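Local coordinates for ESX-1 secretion system protein EccA1 (Mycobacterium tuberculosis, PDB 4F3V) that forms the N-terminal, tetratricopeptide-repeat-type domain of an ATPase that may provide energy for the export of virulence factors by the ESX-1 type VII secretion system, at residues A[193-198]-A[212-217]; A[205-210]-A[236-241]; A[229-234]-A[244-249]. All coordinates share one frame; numbering follows the deposited sequence.

Contact 1 of 3, residues A[193-198]-A[212-217]; sequences RLTEAN and WYLAMA. With SO4 (sulfate ion), chain E.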
loop_
_atom_site.group_PDB
_atom_site.type_symbol
_atom_site.label_atom_id
_atom_site.label_comp_id
_atom_site.label_asym_id
_atom_site.label_seq_id
_atom_site.Cartn_x
_atom_site.Cartn_y
_atom_site.Cartn_z
ATOM N N ARG A 193 -16.440 0.805 -13.578
ATOM C CA ARG A 193 -15.470 0.014 -12.820
ATOM C C ARG A 193 -15.517 0.267 -11.320
ATOM O O ARG A 193 -15.382 -0.678 -10.535
ATOM C CB ARG A 193 -14.048 0.218 -13.341
ATOM C CG ARG A 193 -13.888 -0.224 -14.771
ATOM C CD ARG A 193 -12.444 -0.121 -15.200
ATOM N NE ARG A 193 -12.257 -0.456 -16.606
ATOM C CZ ARG A 193 -12.274 -1.697 -17.099
ATOM N NH1 ARG A 193 -12.490 -2.750 -16.310
ATOM N NH2 ARG A 193 -12.072 -1.889 -18.402
ATOM N N LEU A 194 -15.688 1.522 -10.917
ATOM C CA LEU A 194 -15.717 1.862 -9.497
ATOM C C LEU A 194 -16.999 1.347 -8.840
ATOM O O LEU A 194 -16.967 0.895 -7.687
ATOM C CB LEU A 194 -15.554 3.371 -9.284
ATOM C CG LEU A 194 -14.160 3.943 -9.618
ATOM C CD1 LEU A 194 -14.185 5.482 -9.526
ATOM C CD2 LEU A 194 -13.075 3.325 -8.734
ATOM N N THR A 195 -18.107 1.383 -9.581
ATOM C CA THR A 195 -19.377 0.812 -9.108
ATOM C C THR A 195 -19.293 -0.712 -8.942
ATOM O O THR A 195 -19.690 -1.222 -7.903
ATOM C CB THR A 195 -20.555 1.215 -10.009
ATOM O OG1 THR A 195 -20.629 2.647 -10.049
ATOM C CG2 THR A 195 -21.881 0.625 -9.473
ATOM N N GLU A 196 -18.718 -1.418 -9.916
ATOM C CA GLU A 196 -18.482 -2.857 -9.772
ATOM C C GLU A 196 -17.527 -3.195 -8.622
ATOM O O GLU A 196 -17.791 -4.120 -7.831
ATOM C CB GLU A 196 -17.984 -3.475 -11.077
ATOM C CG GLU A 196 -19.090 -3.577 -12.128
ATOM C CD GLU A 196 -18.651 -4.177 -13.465
ATOM O OE1 GLU A 196 -17.687 -4.975 -13.474
ATOM O OE2 GLU A 196 -19.304 -3.900 -14.504
ATOM N N ALA A 197 -16.427 -2.451 -8.516
ATOM C CA ALA A 197 -15.454 -2.699 -7.454
ATOM C C ALA A 197 -16.090 -2.446 -6.073
ATOM O O ALA A 197 -15.728 -3.079 -5.077
ATOM C CB ALA A 197 -14.211 -1.836 -7.652
ATOM N N ASN A 198 -17.063 -1.548 -6.023
ATOM C CA ASN A 198 -17.756 -1.303 -4.783
ATOM C C ASN A 198 -18.503 -2.535 -4.261
ATOM O O ASN A 198 -18.646 -2.688 -3.053
ATOM C CB ASN A 198 -18.728 -0.138 -4.915
ATOM C CG ASN A 198 -19.191 0.370 -3.565
ATOM O OD1 ASN A 198 -18.388 0.816 -2.741
ATOM N ND2 ASN A 198 -20.468 0.287 -3.324
ATOM N N TRP A 212 -14.781 9.245 -3.833
ATOM C CA TRP A 212 -14.120 10.446 -4.322
ATOM C C TRP A 212 -14.033 10.500 -5.815
ATOM O O TRP A 212 -14.385 11.492 -6.431
ATOM C CB TRP A 212 -12.710 10.561 -3.743
ATOM C CG TRP A 212 -11.951 11.734 -4.273
ATOM C CD1 TRP A 212 -10.909 11.732 -5.210
ATOM C CD2 TRP A 212 -12.114 13.132 -3.881
ATOM N NE1 TRP A 212 -10.456 13.003 -5.435
ATOM C CE2 TRP A 212 -11.136 13.895 -4.658
ATOM C CE3 TRP A 212 -12.954 13.812 -2.990
ATOM C CZ2 TRP A 212 -11.026 15.279 -4.541
ATOM C CZ3 TRP A 212 -12.831 15.198 -2.879
ATOM C CH2 TRP A 212 -11.894 15.920 -3.647
ATOM N N TYR A 213 -13.562 9.424 -6.421
ATOM C CA TYR A 213 -13.392 9.408 -7.868
ATOM C C TYR A 213 -14.719 9.290 -8.613
ATOM O O TYR A 213 -14.857 9.851 -9.707
ATOM C CB TYR A 213 -12.349 8.355 -8.288
ATOM C CG TYR A 213 -10.932 8.848 -8.047
ATOM C CD1 TYR A 213 -10.351 9.800 -8.890
ATOM C CD2 TYR A 213 -10.186 8.402 -6.978
ATOM C CE1 TYR A 213 -9.058 10.285 -8.673
ATOM C CE2 TYR A 213 -8.893 8.878 -6.749
ATOM C CZ TYR A 213 -8.335 9.806 -7.603
ATOM O OH TYR A 213 -7.060 10.271 -7.376
ATOM N N LEU A 214 -15.698 8.593 -8.032
ATOM C CA LEU A 214 -17.060 8.635 -8.596
ATOM C C LEU A 214 -17.563 10.068 -8.584
ATOM O O LEU A 214 -18.132 10.522 -9.576
ATOM C CB LEU A 214 -18.050 7.735 -7.838
ATOM C CG LEU A 214 -18.043 6.218 -8.119
ATOM C CD1 LEU A 214 -18.862 5.451 -7.061
ATOM C CD2 LEU A 214 -18.589 5.949 -9.533
ATOM N N ALA A 215 -17.384 10.779 -7.464
ATOM C CA ALA A 215 -17.876 12.169 -7.348
ATOM C C ALA A 215 -17.202 13.044 -8.373
ATOM O O ALA A 215 -17.859 13.847 -9.063
ATOM C CB ALA A 215 -17.668 12.734 -5.946
ATOM N N MET A 216 -15.886 12.904 -8.491
ATOM C CA MET A 216 -15.134 13.692 -9.475
ATOM C C MET A 216 -15.563 13.373 -10.909
ATOM O O MET A 216 -15.716 14.283 -11.725
ATOM C CB MET A 216 -13.627 13.482 -9.304
ATOM C CG MET A 216 -13.040 14.134 -8.057
ATOM S SD MET A 216 -13.288 15.921 -7.931
ATOM C CE MET A 216 -14.425 16.074 -6.563
ATOM N N ALA A 217 -15.767 12.092 -11.223
ATOM C CA ALA A 217 -16.256 11.730 -12.555
ATOM C C ALA A 217 -17.624 12.359 -12.843
ATOM O O ALA A 217 -17.857 12.876 -13.947
ATOM C CB ALA A 217 -16.328 10.232 -12.743
HETATM S S SO4 E . -13.191 -5.633 -18.560
HETATM O O1 SO4 E . -14.532 -5.028 -18.372
HETATM O O2 SO4 E . -12.379 -5.301 -17.374
HETATM O O3 SO4 E . -13.275 -7.106 -18.642
HETATM O O4 SO4 E . -12.592 -5.092 -19.807
#
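L194 reaches across to helix 207-221 with one methyl and ends up beside backbone as much as side chain: its CD1 lies 3.6 Å from Y213 CB and 3.8 Å from the main-chain N of L214. The tyrosine thus offers only its CB here; its ring leads off toward V179 and N183 of helix 167-183, with W212 CD1 over the centre of one face. L214, next to Y213 on the same helix, has CG beside the backbone N (chi1 -79°), which sets its branch point 4.0 Å from L194 CB. Its CD2 passes on to T195, 3.9 Å from OG1, the two side chains crossing at about a right angle. That hydroxyl is already hydrogen-bonded to the carbonyl O of E191 one turn back, so the methyl merely rests against it. The two helices are successive and roughly antiparallel, the short segments 153° apart, as in the stacked helices of tetratricopeptide-repeat folds. R193 sends its extended chain away from the interface. There its NH1 holds O2 of a sulfate ion, probably from the crystallisation liquor, in a nearly straight 2.8 Å bond; R192 binds the same ion, while E189 takes R193 NE in a salt bridge.

Contact 2 of 3, residues A[205-210]-A[236-241]; sequences ACARAI and TTHPEP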
loop_
_atom_site.group_PDB
_atom_site.type_symbol
_atom_site.label_atom_id
_atom_site.label_comp_id
_atom_site.label_asym_id
_atom_site.label_seq_id
_atom_site.Cartn_x
_atom_site.Cartn_y
_atom_site.Cartn_z
ATOM N N ALA A 205 -12.663 -1.442 2.118
ATOM C CA ALA A 205 -11.276 -0.992 2.280
ATOM C C ALA A 205 -10.953 0.185 1.366
ATOM O O ALA A 205 -10.135 1.016 1.727
ATOM C CB ALA A 205 -10.293 -2.122 2.011
ATOM N N CYS A 206 -11.605 0.249 0.208
ATOM C CA CYS A 206 -11.324 1.262 -0.804
ATOM C C CYS A 206 -12.473 2.305 -0.915
ATOM O O CYS A 206 -12.560 3.042 -1.893
ATOM C CB CYS A 206 -11.074 0.587 -2.158
ATOM S SG CYS A 206 -9.672 -0.591 -2.199
ATOM N N ALA A 207 -13.299 2.399 0.128
ATOM C CA ALA A 207 -14.508 3.232 0.094
ATOM C C ALA A 207 -14.207 4.687 -0.231
ATOM O O ALA A 207 -14.937 5.320 -0.967
ATOM C CB ALA A 207 -15.275 3.136 1.417
ATOM N N ARG A 208 -13.120 5.208 0.315
ATOM C CA ARG A 208 -12.804 6.619 0.147
ATOM C C ARG A 208 -12.438 7.003 -1.298
ATOM O O ARG A 208 -12.992 7.981 -1.836
ATOM C CB ARG A 208 -11.708 7.024 1.109
ATOM C CG ARG A 208 -12.188 6.936 2.549
ATOM C CD ARG A 208 -11.047 7.150 3.510
ATOM N NE ARG A 208 -10.531 8.502 3.366
ATOM C CZ ARG A 208 -9.289 8.888 3.633
ATOM N NH1 ARG A 208 -8.360 8.031 4.032
ATOM N NH2 ARG A 208 -8.969 10.166 3.458
ATOM N N ALA A 209 -11.532 6.239 -1.913
ATOM C CA ALA A 209 -11.157 6.469 -3.310
ATOM C C ALA A 209 -12.336 6.189 -4.240
ATOM O O ALA A 209 -12.551 6.901 -5.211
ATOM C CB ALA A 209 -9.954 5.600 -3.714
ATOM N N ILE A 210 -13.112 5.153 -3.950
ATOM C CA ILE A 210 -14.261 4.816 -4.778
ATOM C C ILE A 210 -15.227 6.025 -4.826
ATOM O O ILE A 210 -15.588 6.499 -5.915
ATOM C CB ILE A 210 -14.995 3.554 -4.275
ATOM C CG1 ILE A 210 -14.154 2.297 -4.549
ATOM C CG2 ILE A 210 -16.347 3.425 -4.979
ATOM C CD1 ILE A 210 -14.693 1.032 -3.887
ATOM N N THR A 236 -19.967 12.614 5.616
ATOM C CA THR A 236 -20.604 11.931 6.743
ATOM C C THR A 236 -19.801 10.748 7.237
ATOM O O THR A 236 -19.665 10.568 8.431
ATOM C CB THR A 236 -22.016 11.444 6.405
ATOM O OG1 THR A 236 -22.813 12.567 6.059
ATOM C CG2 THR A 236 -22.623 10.730 7.577
ATOM N N THR A 237 -19.248 9.963 6.319
ATOM C CA THR A 237 -18.641 8.692 6.647
ATOM C C THR A 237 -17.108 8.739 6.762
ATOM O O THR A 237 -16.536 7.960 7.499
ATOM C CB THR A 237 -19.014 7.608 5.601
ATOM O OG1 THR A 237 -18.548 7.997 4.296
ATOM C CG2 THR A 237 -20.543 7.364 5.575
ATOM N N HIS A 238 -16.460 9.619 6.004
ATOM C CA HIS A 238 -14.998 9.709 5.969
ATOM C C HIS A 238 -14.605 11.151 5.788
ATOM O O HIS A 238 -14.036 11.525 4.758
ATOM C CB HIS A 238 -14.445 8.846 4.834
ATOM C CG HIS A 238 -14.809 7.368 4.944
ATOM N ND1 HIS A 238 -14.187 6.527 5.789
ATOM C CD2 HIS A 238 -15.775 6.603 4.270
ATOM C CE1 HIS A 238 -14.715 5.287 5.666
ATOM N NE2 HIS A 238 -15.687 5.338 4.735
ATOM N N PRO A 239 -14.916 11.997 6.786
ATOM C CA PRO A 239 -14.708 13.432 6.640
ATOM C C PRO A 239 -13.251 13.829 6.436
ATOM O O PRO A 239 -12.346 13.233 7.030
ATOM C CB PRO A 239 -15.256 14.014 7.948
ATOM C CG PRO A 239 -15.209 12.895 8.918
ATOM C CD PRO A 239 -15.437 11.647 8.115
ATOM N N GLU A 240 -13.048 14.847 5.612
ATOM C CA GLU A 240 -11.730 15.246 5.196
ATOM C C GLU A 240 -11.787 16.679 4.709
ATOM O O GLU A 240 -12.744 17.043 4.037
ATOM C CB GLU A 240 -11.333 14.394 4.011
ATOM C CG GLU A 240 -10.000 13.776 4.118
ATOM C CD GLU A 240 -9.570 13.265 2.781
ATOM O OE1 GLU A 240 -10.171 12.299 2.259
ATOM O OE2 GLU A 240 -8.624 13.859 2.267
ATOM N N PRO A 241 -10.745 17.486 4.998
ATOM C CA PRO A 241 -10.699 18.849 4.447
ATOM C C PRO A 241 -10.987 18.971 2.946
ATOM O O PRO A 241 -11.757 19.824 2.556
ATOM C CB PRO A 241 -9.268 19.299 4.760
ATOM C CG PRO A 241 -8.962 18.596 6.044
ATOM C CD PRO A 241 -9.648 17.251 5.956
HETATM O O HOH W 1 -12.414 10.652 2.658
#
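R208 sets its CG methylene over one face of the H238 imidazole, then turns its charged end past the ring to E240. The methylene makes a CH-pi contact, 3.9 Å from the ring centroid and displaced toward the rim, with H238 CG as its nearest atom at 3.6 Å. Beyond it the arginine chain bends at chi3 (64°), and this kink brings the guanidinium round to the carboxylate; the guanidinium plane ends 28° from that of the imidazole. Against E240 the flat groups stand almost upright to each other, 82° apart. NH2 donates a 2.7 Å salt-bridge hydrogen bond to E240 OE1, which lies close to the guanidinium plane; seen from the glutamate, however, the donor comes from well above the carboxylate plane. A water fills in the polar corner: it accepts from R208 NE and donates both to E240 OE1 and to the carbonyl O of H238. OE1 is therefore gripped twice, and the water ties the arginine to the main chain as well. A207 puts its CB 4.0 Å from H238 NE2. Q235 takes the backbone N of E240, the N-cap residue of helix 241-248, with its side-chain OE1. All this makes a surface bridge from the start of helix 207-221, first helix of a helical hairpin, to the turn that leaves the second, helix 224-237, in this tetratricopeptide-repeat-type domain.

Contact 3 of 3, residues A[229-234]-A[244-249]; sequences ALLEWL and AAALKD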
loop_
_atom_site.group_PDB
_atom_site.type_symbol
_atom_site.label_atom_id
_atom_site.label_comp_id
_atom_site.label_asym_id
_atom_site.label_seq_id
_atom_site.Cartn_x
_atom_site.Cartn_y
_atom_site.Cartn_z
ATOM N N ALA A 229 -24.151 14.375 -3.871
ATOM C CA ALA A 229 -24.669 13.268 -3.064
ATOM C C ALA A 229 -23.490 12.371 -2.604
ATOM O O ALA A 229 -23.389 12.011 -1.430
ATOM C CB ALA A 229 -25.736 12.473 -3.835
ATOM N N LEU A 230 -22.546 12.109 -3.509
ATOM C CA LEU A 230 -21.385 11.292 -3.159
ATOM C C LEU A 230 -20.462 12.000 -2.137
ATOM O O LEU A 230 -19.938 11.366 -1.220
ATOM C CB LEU A 230 -20.622 10.877 -4.427
ATOM C CG LEU A 230 -21.318 9.812 -5.303
ATOM C CD1 LEU A 230 -20.906 9.921 -6.775
ATOM C CD2 LEU A 230 -21.104 8.378 -4.805
ATOM N N LEU A 231 -20.267 13.307 -2.311
ATOM C CA LEU A 231 -19.428 14.091 -1.395
ATOM C C LEU A 231 -20.092 14.261 -0.027
ATOM O O LEU A 231 -19.416 14.197 1.008
ATOM C CB LEU A 231 -19.052 15.445 -2.015
ATOM C CG LEU A 231 -18.136 15.357 -3.252
ATOM C CD1 LEU A 231 -18.024 16.664 -4.028
ATOM C CD2 LEU A 231 -16.744 14.895 -2.844
ATOM N N GLU A 232 -21.421 14.420 0.001
ATOM C CA GLU A 232 -22.146 14.427 1.285
ATOM C C GLU A 232 -22.003 13.098 2.013
ATOM O O GLU A 232 -21.818 13.058 3.237
ATOM C CB GLU A 232 -23.644 14.774 1.091
ATOM C CG GLU A 232 -23.878 16.199 0.621
ATOM C CD GLU A 232 -25.330 16.566 0.310
ATOM O OE1 GLU A 232 -26.185 15.674 0.140
ATOM O OE2 GLU A 232 -25.606 17.785 0.224
ATOM N N TRP A 233 -22.073 12.005 1.265
ATOM C CA TRP A 233 -21.861 10.688 1.855
ATOM C C TRP A 233 -20.463 10.596 2.440
ATOM O O TRP A 233 -20.272 10.116 3.571
ATOM C CB TRP A 233 -22.102 9.603 0.824
ATOM C CG TRP A 233 -21.832 8.254 1.371
ATOM C CD1 TRP A 233 -22.703 7.454 2.080
ATOM C CD2 TRP A 233 -20.571 7.515 1.334
ATOM N NE1 TRP A 233 -22.097 6.291 2.445
ATOM C CE2 TRP A 233 -20.815 6.273 2.035
ATOM C CE3 TRP A 233 -19.318 7.738 0.765
ATOM C CZ2 TRP A 233 -19.835 5.316 2.185
ATOM C CZ3 TRP A 233 -18.333 6.763 0.926
ATOM C CH2 TRP A 233 -18.585 5.592 1.620
ATOM N N LEU A 234 -19.471 11.073 1.687
ATOM C CA LEU A 234 -18.068 11.059 2.156
ATOM C C LEU A 234 -17.859 11.910 3.394
ATOM O O LEU A 234 -17.194 11.470 4.324
ATOM C CB LEU A 234 -17.101 11.542 1.081
ATOM C CG LEU A 234 -16.410 10.515 0.202
ATOM C CD1 LEU A 234 -15.524 11.285 -0.797
ATOM C CD2 LEU A 234 -15.568 9.485 1.005
ATOM N N ALA A 244 -14.813 18.523 2.249
ATOM C CA ALA A 244 -15.496 19.755 2.638
ATOM C C ALA A 244 -15.296 20.835 1.584
ATOM O O ALA A 244 -16.252 21.520 1.195
ATOM C CB ALA A 244 -14.997 20.240 4.000
ATOM N N ALA A 245 -14.055 20.982 1.122
ATOM C CA ALA A 245 -13.711 21.982 0.115
ATOM C C ALA A 245 -14.417 21.699 -1.224
ATOM O O ALA A 245 -14.945 22.602 -1.864
ATOM C CB ALA A 245 -12.198 22.052 -0.077
ATOM N N ALA A 246 -14.423 20.452 -1.652
ATOM C CA ALA A 246 -15.050 20.074 -2.922
ATOM C C ALA A 246 -16.581 20.234 -2.871
ATOM O O ALA A 246 -17.215 20.546 -3.879
ATOM C CB ALA A 246 -14.669 18.645 -3.262
ATOM N N LEU A 247 -17.161 20.007 -1.701
ATOM C CA LEU A 247 -18.608 20.164 -1.500
ATOM C C LEU A 247 -19.003 21.647 -1.556
ATOM O O LEU A 247 -20.036 22.015 -2.131
ATOM C CB LEU A 247 -19.000 19.488 -0.179
ATOM C CG LEU A 247 -20.451 19.049 0.014
ATOM C CD1 LEU A 247 -20.844 18.000 -1.017
ATOM C CD2 LEU A 247 -20.661 18.548 1.442
ATOM N N LYS A 248 -18.150 22.508 -1.008
ATOM C CA LYS A 248 -18.424 23.946 -0.969
ATOM C C LYS A 248 -18.154 24.654 -2.294
ATOM O O LYS A 248 -18.645 25.749 -2.501
ATOM C CB LYS A 248 -17.641 24.639 0.172
ATOM C CG LYS A 248 -18.347 24.543 1.505
ATOM C CD LYS A 248 -17.893 25.595 2.516
ATOM C CE LYS A 248 -18.807 25.591 3.761
ATOM N NZ LYS A 248 -19.511 26.886 4.009
ATOM N N ASP A 249 -17.383 24.043 -3.189
ATOM C CA ASP A 249 -16.949 24.721 -4.419
ATOM C C ASP A 249 -17.160 23.840 -5.653
ATOM O O ASP A 249 -16.426 22.870 -5.858
ATOM C CB ASP A 249 -15.481 25.115 -4.295
ATOM C CG ASP A 249 -14.982 25.870 -5.485
ATOM O OD1 ASP A 249 -15.760 26.218 -6.395
ATOM O OD2 ASP A 249 -13.769 26.126 -5.508
#
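With CG anti to the backbone N (chi1 -157°) and chi2 near 62°, L247 aims its CD1 methyl at the opposite helix, where it meets L231 CB at 3.3 Å, tighter than ordinary van der Waals contact. L231 has a different first torsion, CG anti to the carbonyl carbon, which carries its branch past that methyl toward A246; CD1 settles 4.0 Å from A246 CB and equally near the carbonyl O of A246. That oxygen does have a polar partner, R219 of helix 207-221, which hydrogen-bonds to it through NH2. L247 CD1 also lies 3.8 Å from the main-chain N of E232, and the glutamate's CG methylene is close by, 3.9 Å from the same methyl. E232 thus meets the leucine with carbon, while its extended chain carries the carboxylate onward; the two side chains cross at about a right angle. L231 also touches V243 and reaches W212 and A215 of helix 207-221. The segments of helices 224-237 and 241-248 run 149° apart with axes 9.5 Å from each other at closest approach, an antiparallel alpha-hairpin of the sort that builds tetratricopeptide-repeat and related helical-repeat folds.

Overall arrangement
The three contacts follow one run of consecutive helices toward the C-terminal end of the domain. Contacts 1 and 3 are partly buried, apolar and roughly antiparallel, each centred on leucines; contact 2 lies at the surface and relies on a salt bridge, a water and an arginine methylene over imidazole. Helix 207-221 serves contacts 1 and 2, and helix 224-237 serves contacts 2 and 3. Between contacts 1 and 3 the layers pack directly, L214 and A215 against L230, and A215 against L231. I210 of contact 2 packs against L194 and N198 of contact 1. Contact 2 meets contact 3 where W233 touches A207 and H238, so the polar bridge sits beside the hydrophobic helix packing.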